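Side-chain contacts in HEPN domain-containing protein (PDB 1WOL), which is of unknown function but folds as an all-helical HEPN domain, a family that includes probable nucleotide-binding proteins and RNA-cleaving enzymes: residues L70-F75 and A110-N115; R19-K22 and E28-C31; D6-A11 and W116-I121; K40-L45 and S59-N64; R13-A18 and E105-A110. All blocks are in the same frame, centred on the assembly; numbering follows the deposited sequence.

Contact 1: residues L70-F75 and A110-N115; sequences LQCATF and AIRILN. With TBU (tertiary-butyl alcohol), chain C.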
# COMPACT_ATOMS: atom_id res chain seq x y z
N LEU A 70 -5.40 3.86 -9.63
CA LEU A 70 -4.16 3.54 -10.33
C LEU A 70 -3.01 4.54 -9.95
O LEU A 70 -1.82 4.12 -9.78
CB LEU A 70 -4.41 3.62 -11.83
CG LEU A 70 -3.25 3.05 -12.67
CD1 LEU A 70 -3.06 1.59 -12.34
CD2 LEU A 70 -3.67 3.24 -14.14
N GLN A 71 -3.30 5.85 -9.78
CA GLN A 71 -2.26 6.82 -9.43
C GLN A 71 -1.69 6.49 -8.04
O GLN A 71 -0.44 6.50 -7.82
CB GLN A 71 -2.78 8.26 -9.40
CG GLN A 71 -3.10 8.64 -10.83
CD GLN A 71 -3.96 9.86 -10.88
OE1 GLN A 71 -4.23 10.53 -9.84
NE2 GLN A 71 -4.32 10.16 -12.04
N CYS A 72 -2.57 6.17 -7.09
CA CYS A 72 -2.00 5.81 -5.78
C CYS A 72 -1.33 4.42 -5.81
O CYS A 72 -0.40 4.27 -4.99
CB CYS A 72 -3.13 5.74 -4.73
SG CYS A 72 -3.51 7.38 -4.00
N ALA A 73 -1.88 3.44 -6.52
CA ALA A 73 -1.18 2.14 -6.57
C ALA A 73 0.23 2.39 -7.20
O ALA A 73 1.22 1.90 -6.65
CB ALA A 73 -2.01 1.15 -7.42
N THR A 74 0.34 3.08 -8.31
CA THR A 74 1.68 3.35 -8.90
C THR A 74 2.60 4.02 -7.90
O THR A 74 3.81 3.66 -7.77
CB THR A 74 1.51 4.18 -10.20
OG1 THR A 74 0.82 3.33 -11.11
CG2 THR A 74 2.89 4.71 -10.83
N PHE A 75 2.07 5.01 -7.15
CA PHE A 75 2.87 5.75 -6.19
C PHE A 75 3.29 4.79 -5.09
O PHE A 75 4.50 4.89 -4.65
CB PHE A 75 2.01 6.90 -5.60
CG PHE A 75 2.65 7.68 -4.53
CD1 PHE A 75 3.71 8.54 -4.77
CD2 PHE A 75 2.21 7.55 -3.18
CE1 PHE A 75 4.33 9.22 -3.70
CE2 PHE A 75 2.86 8.25 -2.14
CZ PHE A 75 3.92 9.09 -2.37
N ALA A 110 -2.93 4.85 0.87
CA ALA A 110 -3.40 3.56 1.48
C ALA A 110 -4.85 3.65 1.93
O ALA A 110 -5.60 2.72 1.66
CB ALA A 110 -2.45 3.15 2.70
N ILE A 111 -5.27 4.80 2.51
CA ILE A 111 -6.65 4.95 2.94
C ILE A 111 -7.54 4.98 1.70
O ILE A 111 -8.59 4.28 1.72
CB ILE A 111 -6.72 6.27 3.66
CG1 ILE A 111 -6.10 6.17 5.06
CG2 ILE A 111 -8.25 6.63 3.85
CD1 ILE A 111 -5.86 7.55 5.74
N ARG A 112 -7.11 5.64 0.64
CA ARG A 112 -7.96 5.70 -0.61
C ARG A 112 -8.13 4.30 -1.12
O ARG A 112 -9.23 3.92 -1.47
CB ARG A 112 -7.28 6.68 -1.62
CG ARG A 112 -7.64 6.92 -3.10
CD ARG A 112 -7.22 8.45 -3.04
NE ARG A 112 -8.21 9.09 -3.48
CZ ARG A 112 -9.38 9.26 -3.03
NH1 ARG A 112 -10.49 8.81 -3.57
NH2 ARG A 112 -9.33 10.07 -1.96
N ILE A 113 -7.07 3.51 -1.21
CA ILE A 113 -7.22 2.12 -1.73
C ILE A 113 -7.97 1.23 -0.81
O ILE A 113 -8.85 0.48 -1.30
CB ILE A 113 -5.85 1.58 -2.12
CG1 ILE A 113 -5.29 2.36 -3.27
CG2 ILE A 113 -5.93 0.02 -2.41
CD1 ILE A 113 -3.77 2.09 -3.62
N LEU A 114 -7.76 1.27 0.50
CA LEU A 114 -8.46 0.46 1.44
C LEU A 114 -9.95 0.79 1.43
O LEU A 114 -10.76 -0.13 1.43
CB LEU A 114 -7.85 0.68 2.82
CG LEU A 114 -8.67 0.06 4.01
CD1 LEU A 114 -8.66 -1.45 3.89
CD2 LEU A 114 -7.96 0.43 5.35
N ASN A 115 -10.29 2.08 1.31
CA ASN A 115 -11.77 2.39 1.34
C ASN A 115 -12.37 1.95 0.02
O ASN A 115 -13.61 1.56 0.03
CB ASN A 115 -12.01 3.91 1.41
CG ASN A 115 -11.70 4.51 2.68
OD1 ASN A 115 -11.72 3.89 3.68
ND2 ASN A 115 -11.50 5.88 2.65
O TBU C . -0.82 12.20 -5.74
C TBU C . 0.10 11.19 -5.31
C1 TBU C . 1.46 11.56 -6.04
C2 TBU C . -0.39 9.85 -5.81
C3 TBU C . 0.16 11.22 -3.82
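A short helix laid across a longer one, the pair stitched by a disulfide, brings residues 70-75 of helix 67-77 against residues 110-115 of helix 100-120 within the HEPN domain. The segment axes approach to 9.5 Å, and their directions differ by 126°, an oblique crossing; few side chains meet here. Ile113 supplies the probe. Its CG1 lies anti to the carbonyl carbon (chi1 -65°) and the chain then runs straight out, carrying CD1 to within 3.7 Å of Ala73 N and 3.9 Å of Cys72 CB. The small Ala73 suits a place where a methyl comes right up to the helix backbone. Ile113 also packs on Ala38 and Val42 of helix 27-48, its CG2 branch reaching the Val42 methyl. Cys72 turns SG beside its own backbone N (chi1 -85°), where it bonds to Cys109 and lies 4.0 Å from Arg112 CD. The Arg112 chain, bent at chi2 and chi3, touches the sulfur with CD alone, while NH1 forms a salt bridge with Asp68. Within the short helix, Leu70 O takes two donors from opposite faces of its plane, Thr74 N and Thr74 OG1, the latter at 3.1 Å. Tertiary-butyl alcohol sets its C3 methyl over the centre of the Phe75 ring, 4.2 Å above the plane, and its C2 methyl 3.8 Å from Phe75 CB. Between the two segments the touch is apolar; the disulfide to Cys109, one residue before segment 110-115, adds a covalent tether that probably limits how far the helices can part.

Contact 2: residues R19-K22 and E28-C31; sequences RYAK and ELAC. With TBU (tertiary-butyl alcohol), chain B.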
# COMPACT_ATOMS: atom_id res chain seq x y z
N ARG A 19 0.19 5.02 10.64
CA ARG A 19 -0.03 6.28 11.38
C ARG A 19 0.84 6.33 12.62
O ARG A 19 1.41 7.38 12.99
CB ARG A 19 -1.49 6.42 11.82
CG ARG A 19 -2.44 6.46 10.68
CD ARG A 19 -3.80 6.77 11.32
NE ARG A 19 -4.95 6.50 10.46
CZ ARG A 19 -5.50 7.34 9.59
NH1 ARG A 19 -4.98 8.55 9.35
NH2 ARG A 19 -6.70 7.02 9.03
N TYR A 20 0.95 5.18 13.35
CA TYR A 20 1.76 5.16 14.57
C TYR A 20 3.25 5.49 14.18
O TYR A 20 3.96 6.18 14.90
CB TYR A 20 1.59 3.72 15.21
CG TYR A 20 2.34 3.62 16.49
CD1 TYR A 20 3.43 2.72 16.55
CD2 TYR A 20 1.95 4.25 17.60
CE1 TYR A 20 4.11 2.41 17.68
CE2 TYR A 20 2.70 3.99 18.85
CZ TYR A 20 3.79 3.05 18.81
OH TYR A 20 4.62 2.82 19.93
N ALA A 21 3.73 4.90 13.09
CA ALA A 21 5.11 5.17 12.71
C ALA A 21 5.25 6.63 12.39
O ALA A 21 6.26 7.27 12.79
CB ALA A 21 5.47 4.35 11.42
N LYS A 22 4.30 7.24 11.70
CA LYS A 22 4.44 8.74 11.38
C LYS A 22 4.50 9.49 12.70
O LYS A 22 5.29 10.44 12.84
CB LYS A 22 3.22 9.13 10.52
CG LYS A 22 3.19 10.67 10.47
CD LYS A 22 1.97 11.14 9.74
CE LYS A 22 1.90 12.71 10.10
NZ LYS A 22 0.79 13.39 9.46
N GLU A 28 9.90 6.70 6.64
CA GLU A 28 10.05 5.65 5.69
C GLU A 28 9.25 4.40 6.05
O GLU A 28 8.73 3.67 5.21
CB GLU A 28 11.55 5.33 5.54
CG GLU A 28 12.15 4.22 6.53
CD GLU A 28 12.12 4.62 8.00
OE1 GLU A 28 12.79 3.77 8.71
OE2 GLU A 28 11.60 5.62 8.43
N LEU A 29 9.13 4.18 7.38
CA LEU A 29 8.31 3.06 7.88
C LEU A 29 6.83 3.32 7.55
O LEU A 29 6.17 2.38 7.21
CB LEU A 29 8.63 2.92 9.39
CG LEU A 29 7.86 1.71 10.04
CD1 LEU A 29 8.11 0.41 9.35
CD2 LEU A 29 8.22 1.69 11.53
N ALA A 30 6.39 4.49 7.87
CA ALA A 30 4.99 4.80 7.53
C ALA A 30 4.75 4.55 6.03
O ALA A 30 3.66 3.98 5.65
CB ALA A 30 4.78 6.26 7.79
N CYS A 31 5.72 4.85 5.16
CA CYS A 31 5.49 4.61 3.69
C CYS A 31 5.49 3.18 3.35
O CYS A 31 4.70 2.67 2.59
CB CYS A 31 6.61 5.30 2.88
SG CYS A 31 6.19 7.11 2.75
O TBU B . 11.99 -1.31 7.55
C TBU B . 12.04 -0.55 6.30
C1 TBU B . 13.46 0.00 6.24
C2 TBU B . 10.98 0.59 6.31
C3 TBU B . 11.73 -1.49 5.22
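Ala21 CB meets the second helix directly, 3.7 Å from Ala30 N and 3.8 Å from Leu29 CG. The Leu29 branch curls round this methyl, its CD2 also at 3.8 Å, because CG stands anti to the backbone N (chi1 -177°) and is carried alongside its partner. Ala30 returns the contact: its CB rests 4.1 Å from Lys22 N, over the backbone of the first helix. Two alanines facing each other let the CA atoms of Ala21 and Ala30 come to 5.2 Å, a spacing that larger side chains would probably not allow. Lys22 touches only with its base; its extended chain leads off to a salt bridge between NZ and Asp104 of helix 100-120, and Ala103 of that helix touches Ala30. Further out, Glu28 folds back, CG lodged between the backbone N and carbonyl carbon (chi1 90°), so that OE2 receives a weak hydrogen bond from Leu29 N. That bend presents Glu28 CG to the C2 methyl of tertiary-butyl alcohol at 3.8 Å, which thus sits beside aliphatic carbon. Close alanine packing next to a short connection fits a tight helical hairpin, and here it joins helices 4-23 and 27-48, the first two of the HEPN bundle.

Contact 3: residues D6-A11 and W116-I121; sequences DWIKQA and WVKGQI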
# COMPACT_ATOMS: atom_id res chain seq x y z
N ASP A 6 -9.51 -11.72 6.55
CA ASP A 6 -8.11 -11.66 7.10
C ASP A 6 -7.27 -10.70 6.34
O ASP A 6 -6.44 -9.99 6.96
CB ASP A 6 -7.46 -13.04 6.96
CG ASP A 6 -8.10 -14.01 7.88
OD1 ASP A 6 -8.25 -15.23 7.48
OD2 ASP A 6 -8.49 -13.58 8.99
N TRP A 7 -7.37 -10.67 5.01
CA TRP A 7 -6.60 -9.70 4.22
C TRP A 7 -6.98 -8.27 4.69
O TRP A 7 -6.10 -7.43 4.83
CB TRP A 7 -6.92 -9.78 2.70
CG TRP A 7 -6.32 -11.04 2.11
CD1 TRP A 7 -7.05 -12.17 1.72
CD2 TRP A 7 -5.01 -11.24 1.70
NE1 TRP A 7 -6.25 -13.02 1.05
CE2 TRP A 7 -4.98 -12.51 1.02
CE3 TRP A 7 -3.83 -10.50 1.82
CZ2 TRP A 7 -3.80 -13.03 0.48
CZ3 TRP A 7 -2.64 -11.00 1.29
CH2 TRP A 7 -2.63 -12.29 0.59
N ILE A 8 -8.32 -8.01 4.84
CA ILE A 8 -8.74 -6.67 5.23
C ILE A 8 -8.24 -6.38 6.67
O ILE A 8 -7.80 -5.22 6.94
CB ILE A 8 -10.28 -6.51 5.06
CG1 ILE A 8 -10.67 -6.74 3.61
CG2 ILE A 8 -10.72 -5.08 5.52
CD1 ILE A 8 -9.82 -6.02 2.49
N LYS A 9 -8.29 -7.32 7.64
CA LYS A 9 -7.78 -7.01 8.98
C LYS A 9 -6.29 -6.72 8.82
O LYS A 9 -5.86 -5.75 9.58
CB LYS A 9 -7.94 -8.25 9.91
CG LYS A 9 -9.34 -8.39 10.48
CD LYS A 9 -9.36 -9.44 11.61
CE LYS A 9 -9.51 -10.80 11.11
NZ LYS A 9 -9.79 -11.78 12.35
N GLN A 10 -5.54 -7.48 8.03
CA GLN A 10 -4.09 -7.19 7.91
C GLN A 10 -3.95 -5.79 7.39
O GLN A 10 -3.06 -5.00 7.87
CB GLN A 10 -3.42 -8.09 6.91
CG GLN A 10 -3.21 -9.48 7.46
CD GLN A 10 -2.33 -10.20 6.43
OE1 GLN A 10 -1.06 -10.15 6.45
NE2 GLN A 10 -3.01 -10.77 5.45
N ALA A 11 -4.81 -5.41 6.45
CA ALA A 11 -4.59 -4.03 5.89
C ALA A 11 -4.97 -2.98 6.92
O ALA A 11 -4.23 -1.94 6.94
CB ALA A 11 -5.55 -3.89 4.60
N TRP A 116 -11.63 2.07 -1.07
CA TRP A 116 -12.20 1.71 -2.43
C TRP A 116 -12.40 0.18 -2.42
O TRP A 116 -13.42 -0.34 -2.85
CB TRP A 116 -11.24 2.20 -3.43
CG TRP A 116 -11.56 1.68 -4.81
CD1 TRP A 116 -12.54 2.21 -5.72
CD2 TRP A 116 -10.92 0.61 -5.50
NE1 TRP A 116 -12.48 1.49 -6.92
CE2 TRP A 116 -11.50 0.52 -6.81
CE3 TRP A 116 -9.89 -0.27 -5.15
CZ2 TRP A 116 -11.08 -0.42 -7.77
CZ3 TRP A 116 -9.49 -1.20 -6.10
CH2 TRP A 116 -10.08 -1.27 -7.39
N VAL A 117 -11.48 -0.58 -1.81
CA VAL A 117 -11.69 -2.01 -1.76
C VAL A 117 -12.87 -2.30 -0.85
O VAL A 117 -13.69 -3.16 -1.19
CB VAL A 117 -10.37 -2.70 -1.14
CG1 VAL A 117 -10.72 -4.16 -0.71
CG2 VAL A 117 -9.30 -2.61 -2.13
N LYS A 118 -13.00 -1.69 0.33
CA LYS A 118 -14.08 -2.01 1.26
C LYS A 118 -15.45 -1.78 0.57
O LYS A 118 -16.40 -2.57 0.78
CB LYS A 118 -13.89 -1.26 2.55
CG LYS A 118 -12.74 -1.90 3.34
CD LYS A 118 -12.49 -1.06 4.58
CE LYS A 118 -13.29 -1.34 5.78
NZ LYS A 118 -12.80 -0.10 6.67
N GLY A 119 -15.46 -0.78 -0.28
CA GLY A 119 -16.72 -0.40 -0.91
C GLY A 119 -17.18 -1.50 -1.83
O GLY A 119 -18.40 -1.56 -2.24
N GLN A 120 -16.30 -2.34 -2.28
CA GLN A 120 -16.67 -3.35 -3.25
C GLN A 120 -16.96 -4.69 -2.69
O GLN A 120 -17.44 -5.60 -3.42
CB GLN A 120 -15.55 -3.51 -4.24
CG GLN A 120 -15.31 -2.28 -5.16
CD GLN A 120 -14.03 -2.39 -5.91
OE1 GLN A 120 -12.95 -1.87 -5.43
NE2 GLN A 120 -14.03 -3.03 -7.07
N ILE A 121 -16.67 -4.87 -1.40
CA ILE A 121 -16.84 -6.22 -0.81
C ILE A 121 -18.23 -6.00 -0.25
O ILE A 121 -18.46 -5.52 0.87
CB ILE A 121 -15.62 -6.46 0.19
CG1 ILE A 121 -14.39 -6.71 -0.61
CG2 ILE A 121 -15.87 -7.66 1.08
CD1 ILE A 121 -13.11 -6.65 0.48
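Residues 6-11 and 116-121 run in roughly opposite directions, the first on helix 4-23 and the second at the C-terminal end of helix 100-120. Their nearest CA atoms, those of Ile8 and Lys118, are 8.1 Å apart, far enough for branched side chains to fit between the backbones. Ile121 has left the helix, yet its backbone N still reaches Lys118 O at 3.2 Å; its side chain heads for Ile8. Ile8 is the hub. With CG1 anti to the carbonyl carbon and a second bend beyond it (chi2 -47°), its CD1 reaches two neighbouring methyls on the facing segment. Val117 CG1 lies 3.8 Å from that CD1, the two side chains sliding past each other in opposite directions. Ile121 instead comes head-on: the side chains reach for each other tip to tip, and Ile121 CD1 stands 3.9 Å from Ile8 CD1. The remaining branch, Ile8 CG2, brushes Lys118 CG at 4.4 Å, an aliphatic touch at the border, while Lys118 NZ forms a salt bridge with Glu12 one turn further along the first helix. An isoleucine suits this place because its two branches can address several neighbours at once; lysine suits the edge, with CG brushing Ile8 and the charge at the end. Helix 27-48 closes the same region, Phe48 packing on Ile121 and Gln47 OE1 accepting from Trp7 NE1. Apolar side-chain packing between antiparallel helices is characteristic of an all-helical bundle, and here it gathers the first and last helices of the HEPN domain near both chain termini.

Contact 4: residues K40-L45 and S59-N64; sequences KAVKGL and SHLLTN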
# COMPACT_ATOMS: atom_id res chain seq x y z
N LYS A 40 -2.35 -5.65 0.79
CA LYS A 40 -3.23 -6.58 1.45
C LYS A 40 -4.69 -6.34 1.10
O LYS A 40 -5.46 -7.29 0.88
CB LYS A 40 -2.98 -6.58 2.95
CG LYS A 40 -1.66 -7.33 3.49
CD LYS A 40 -0.45 -7.62 2.65
CE LYS A 40 0.55 -8.44 3.42
NZ LYS A 40 1.56 -8.73 2.45
N ALA A 41 -5.11 -5.09 1.07
CA ALA A 41 -6.51 -4.78 0.67
C ALA A 41 -6.81 -5.25 -0.74
O ALA A 41 -7.86 -5.85 -0.86
CB ALA A 41 -6.64 -3.24 0.73
N VAL A 42 -5.92 -5.02 -1.68
CA VAL A 42 -6.17 -5.42 -3.10
C VAL A 42 -6.12 -6.93 -3.14
O VAL A 42 -7.00 -7.50 -3.80
CB VAL A 42 -5.22 -4.74 -3.99
CG1 VAL A 42 -5.33 -5.30 -5.40
CG2 VAL A 42 -5.62 -3.24 -4.02
N LYS A 43 -5.27 -7.58 -2.33
CA LYS A 43 -5.38 -9.09 -2.43
C LYS A 43 -6.68 -9.62 -1.81
O LYS A 43 -7.24 -10.73 -2.27
CB LYS A 43 -4.11 -9.70 -1.70
CG LYS A 43 -2.99 -9.73 -2.67
CD LYS A 43 -1.65 -10.11 -2.17
CE LYS A 43 -0.67 -10.38 -3.32
NZ LYS A 43 0.77 -10.29 -2.73
N GLY A 44 -7.21 -8.92 -0.83
CA GLY A 44 -8.47 -9.22 -0.23
C GLY A 44 -9.57 -9.10 -1.31
O GLY A 44 -10.48 -9.89 -1.39
N LEU A 45 -9.50 -7.98 -2.03
CA LEU A 45 -10.53 -7.78 -3.11
C LEU A 45 -10.42 -8.88 -4.17
O LEU A 45 -11.46 -9.40 -4.64
CB LEU A 45 -10.26 -6.43 -3.80
CG LEU A 45 -11.20 -6.10 -5.00
CD1 LEU A 45 -12.56 -5.92 -4.48
CD2 LEU A 45 -10.58 -4.88 -5.73
N SER A 59 -0.32 -2.15 -8.71
CA SER A 59 -0.82 -1.78 -10.00
C SER A 59 -1.07 -2.97 -10.95
O SER A 59 -1.98 -2.96 -11.73
CB SER A 59 0.17 -0.84 -10.67
OG SER A 59 -0.41 -0.37 -11.86
N HIS A 60 -0.25 -4.00 -10.87
CA HIS A 60 -0.44 -5.11 -11.79
C HIS A 60 -1.54 -5.95 -11.28
O HIS A 60 -2.14 -6.62 -12.07
CB HIS A 60 0.84 -5.97 -11.93
CG HIS A 60 1.98 -5.27 -12.61
ND1 HIS A 60 1.81 -4.43 -13.70
CD2 HIS A 60 3.33 -5.42 -12.47
CE1 HIS A 60 2.99 -4.11 -14.21
NE2 HIS A 60 3.93 -4.69 -13.48
N LEU A 61 -1.87 -5.87 -9.98
CA LEU A 61 -2.94 -6.64 -9.41
C LEU A 61 -4.33 -6.10 -9.79
O LEU A 61 -5.31 -6.81 -9.79
CB LEU A 61 -2.84 -6.69 -7.87
CG LEU A 61 -1.76 -7.47 -7.12
CD1 LEU A 61 -1.88 -7.21 -5.60
CD2 LEU A 61 -1.98 -8.96 -7.41
N LEU A 62 -4.42 -4.82 -10.07
CA LEU A 62 -5.69 -4.24 -10.43
C LEU A 62 -6.03 -4.45 -11.91
O LEU A 62 -5.11 -4.53 -12.76
CB LEU A 62 -5.62 -2.74 -10.20
CG LEU A 62 -5.17 -2.40 -8.78
CD1 LEU A 62 -4.83 -0.94 -8.78
CD2 LEU A 62 -6.30 -2.65 -7.84
N THR A 63 -7.33 -4.40 -12.17
CA THR A 63 -7.90 -4.49 -13.51
C THR A 63 -8.87 -3.30 -13.72
O THR A 63 -9.90 -3.23 -13.13
CB THR A 63 -8.67 -5.77 -13.64
OG1 THR A 63 -7.78 -6.89 -13.39
CG2 THR A 63 -9.27 -5.87 -15.07
N ASN A 64 -8.47 -2.38 -14.57
CA ASN A 64 -9.30 -1.23 -14.90
C ASN A 64 -9.82 -0.45 -13.71
O ASN A 64 -10.99 -0.18 -13.55
CB ASN A 64 -10.46 -1.69 -15.78
CG ASN A 64 -9.95 -2.30 -17.11
OD1 ASN A 64 -8.87 -1.91 -17.63
ND2 ASN A 64 -10.72 -3.23 -17.67
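Val42 pushes its CG1 methyl into the angle between Leu61 and Leu62, 3.8 Å from Leu61 CB and 3.7 Å from Leu62 CD2. It thereby docks the short helix 58-61, and the chain leaving it, onto helix 27-48 of the HEPN bundle. The two leucines approach differently: Leu61 and Val42 cross obliquely, whereas Leu62 meets the valine at about a right angle and puts CD2 across both of its methyls, Val42 CG2 being 3.9 Å away. Helical backbone angles end at Leu62, whose psi of 156° carries the following chain away; its own CG lies anti to the carbonyl carbon (chi1 -53°), and CD2 comes to the valine. A compact, beta-branched residue serves well here, offering two methyls to its neighbours; Ile113 of helix 100-120 also packs on it. Leu62 in turn reaches Ile69 and Ala73, linking this join to helix 67-77. Val42, Leu61 and Leu62 are all buried, and the contact holds by shape and exclusion of water. At the margin Lys43 sends its ammonium group to a salt bridge with Glu39 and lends only its methylenes to the interface, the extended chain passing by Leu61 CD1, which lies 4.0 Å from Lys43 CG and 4.1 Å from Lys43 CE.

Contact 5: residues R13-A18 and E105-A110; sequences RDLEEA and ECINCA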
# COMPACT_ATOMS: atom_id res chain seq x y z
N ARG A 13 -4.66 -3.17 10.07
CA ARG A 13 -3.62 -3.06 11.13
C ARG A 13 -2.37 -2.37 10.52
O ARG A 13 -1.70 -1.60 11.26
CB ARG A 13 -3.22 -4.57 11.49
CG ARG A 13 -2.21 -4.61 12.73
CD ARG A 13 -3.04 -4.16 14.00
NE ARG A 13 -2.26 -4.58 15.18
CZ ARG A 13 -2.79 -4.56 16.34
NH1 ARG A 13 -4.16 -4.18 16.42
NH2 ARG A 13 -2.02 -4.71 17.41
N ASP A 14 -2.04 -2.66 9.27
CA ASP A 14 -0.90 -2.01 8.61
C ASP A 14 -1.16 -0.48 8.59
O ASP A 14 -0.23 0.31 8.76
CB ASP A 14 -0.73 -2.53 7.16
CG ASP A 14 -0.20 -3.95 7.12
OD1 ASP A 14 0.34 -4.33 8.14
OD2 ASP A 14 -0.30 -4.58 6.06
N LEU A 15 -2.41 -0.01 8.28
CA LEU A 15 -2.73 1.45 8.31
C LEU A 15 -2.54 1.99 9.69
O LEU A 15 -1.95 3.07 9.87
CB LEU A 15 -4.16 1.64 7.80
CG LEU A 15 -4.64 3.03 7.98
CD1 LEU A 15 -3.85 4.11 7.20
CD2 LEU A 15 -6.16 3.10 7.38
N GLU A 16 -3.04 1.34 10.71
CA GLU A 16 -2.84 1.83 12.09
C GLU A 16 -1.41 1.92 12.38
O GLU A 16 -1.01 2.92 13.02
CB GLU A 16 -3.59 0.83 13.05
CG GLU A 16 -3.37 1.25 14.51
CD GLU A 16 -4.19 0.35 15.45
OE1 GLU A 16 -5.46 0.15 15.21
OE2 GLU A 16 -3.65 0.02 16.50
N GLU A 17 -0.63 0.92 11.97
CA GLU A 17 0.84 1.00 12.31
C GLU A 17 1.50 2.10 11.48
O GLU A 17 2.45 2.66 12.01
CB GLU A 17 1.41 -0.35 11.88
CG GLU A 17 1.01 -1.45 12.94
CD GLU A 17 1.44 -2.85 12.48
OE1 GLU A 17 1.88 -3.09 11.39
OE2 GLU A 17 1.18 -3.81 13.30
N ALA A 18 1.02 2.35 10.26
CA ALA A 18 1.65 3.47 9.48
C ALA A 18 1.43 4.78 10.16
O ALA A 18 2.34 5.60 10.19
CB ALA A 18 1.01 3.45 8.05
N GLU A 105 1.39 11.42 2.14
CA GLU A 105 0.91 10.97 0.81
C GLU A 105 0.79 9.46 0.76
O GLU A 105 -0.15 8.92 0.15
CB GLU A 105 1.95 11.42 -0.25
CG GLU A 105 1.88 12.95 -0.35
CD GLU A 105 2.84 13.52 -1.44
OE1 GLU A 105 3.59 12.75 -2.06
OE2 GLU A 105 2.74 14.78 -1.56
N CYS A 106 1.71 8.77 1.36
CA CYS A 106 1.62 7.29 1.37
C CYS A 106 0.42 6.86 2.26
O CYS A 106 -0.36 5.99 1.76
CB CYS A 106 2.84 6.68 2.07
SG CYS A 106 4.33 6.80 0.92
N ILE A 107 0.21 7.37 3.47
CA ILE A 107 -0.90 6.94 4.31
C ILE A 107 -2.20 7.24 3.55
O ILE A 107 -3.11 6.40 3.55
CB ILE A 107 -0.81 7.66 5.64
CG1 ILE A 107 0.33 6.95 6.47
CG2 ILE A 107 -2.16 7.47 6.41
CD1 ILE A 107 0.73 7.81 7.73
N ASN A 108 -2.28 8.46 3.05
CA ASN A 108 -3.57 8.78 2.38
C ASN A 108 -3.87 8.02 1.15
O ASN A 108 -5.09 7.75 0.85
CB ASN A 108 -3.55 10.31 2.17
CG ASN A 108 -3.62 11.01 3.47
OD1 ASN A 108 -3.96 10.51 4.52
ND2 ASN A 108 -3.31 12.35 3.40
N CYS A 109 -2.84 7.61 0.39
CA CYS A 109 -3.14 6.72 -0.72
C CYS A 109 -3.56 5.37 -0.23
O CYS A 109 -4.35 4.68 -0.84
CB CYS A 109 -1.88 6.50 -1.60
SG CYS A 109 -1.78 7.73 -2.93
N ALA A 110 -2.93 4.85 0.87
CA ALA A 110 -3.40 3.56 1.48
C ALA A 110 -4.85 3.65 1.93
O ALA A 110 -5.60 2.72 1.66
CB ALA A 110 -2.45 3.15 2.70
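The backbone N of Ala18 donates to Asp14 O at 2.8 Å, an ordinary helical bond in the turn whose Ala18 methyl faces Ile107 on helix 100-120. The segments run in nearly opposite directions, and the CA atoms of Ala18 and Ile107 come to 6.7 Å, close for two helices and helped by the small alanine. Ile107 divides its branches. CG1 stands anti to the carbonyl carbon (chi1 -77°), 3.9 Å from Ala18 CB, and the chain continues straight so that CD1 passes on to Ala18 O at 3.7 Å, a methyl resting on a carbonyl of the opposite helix. CG2 points elsewhere and meets Leu15 CD1 at 3.8 Å, the leucine crossing the isoleucine at about a right angle. Leu15 also touches Ile111 and Leu114, further along helix 100-120. Replacing Ile107 with an alanine would probably open a gap between the helices, leaving the Leu15 methyl and the Ala18 carbonyl without the branches that pack on them. Elsewhere on residues 105-110, the sulfur of Cys106 lies next to that of Cys31; a disulfide between them is known from a crystal structure of this protein, but in this model the bond is doubtful. Glu105 and Cys109 line the pocket of a tertiary-butyl alcohol, away from the seam. What joins residues 13-18 to 105-110 directly is essentially apolar packing, a fit that depends on shape: a beta-branched residue on one helix, an alanine and a leucine on the other.

In the fold
From the N terminus, helix 4-23 turns back into helix 27-48, and contact 2 closes that first, tight loop. Contact 4 closes the next, binding helix 27-48 to the short helix 58-61. Contact 1 follows in series, holding helix 67-77 to helix 100-120. Two long-range closures embrace these: contact 3 joins the chain's two ends and encloses all the others, while contact 5, nested inside it, encloses contacts 2 and 4 but crosses contact 1, with which it shares Ala110. The Cys72-Cys109 disulfide links contacts 1 and 5. Contacts 2 and 4 lie on opposite sides of the centre, about 22 Å apart between centres, tying different regions of the bundle.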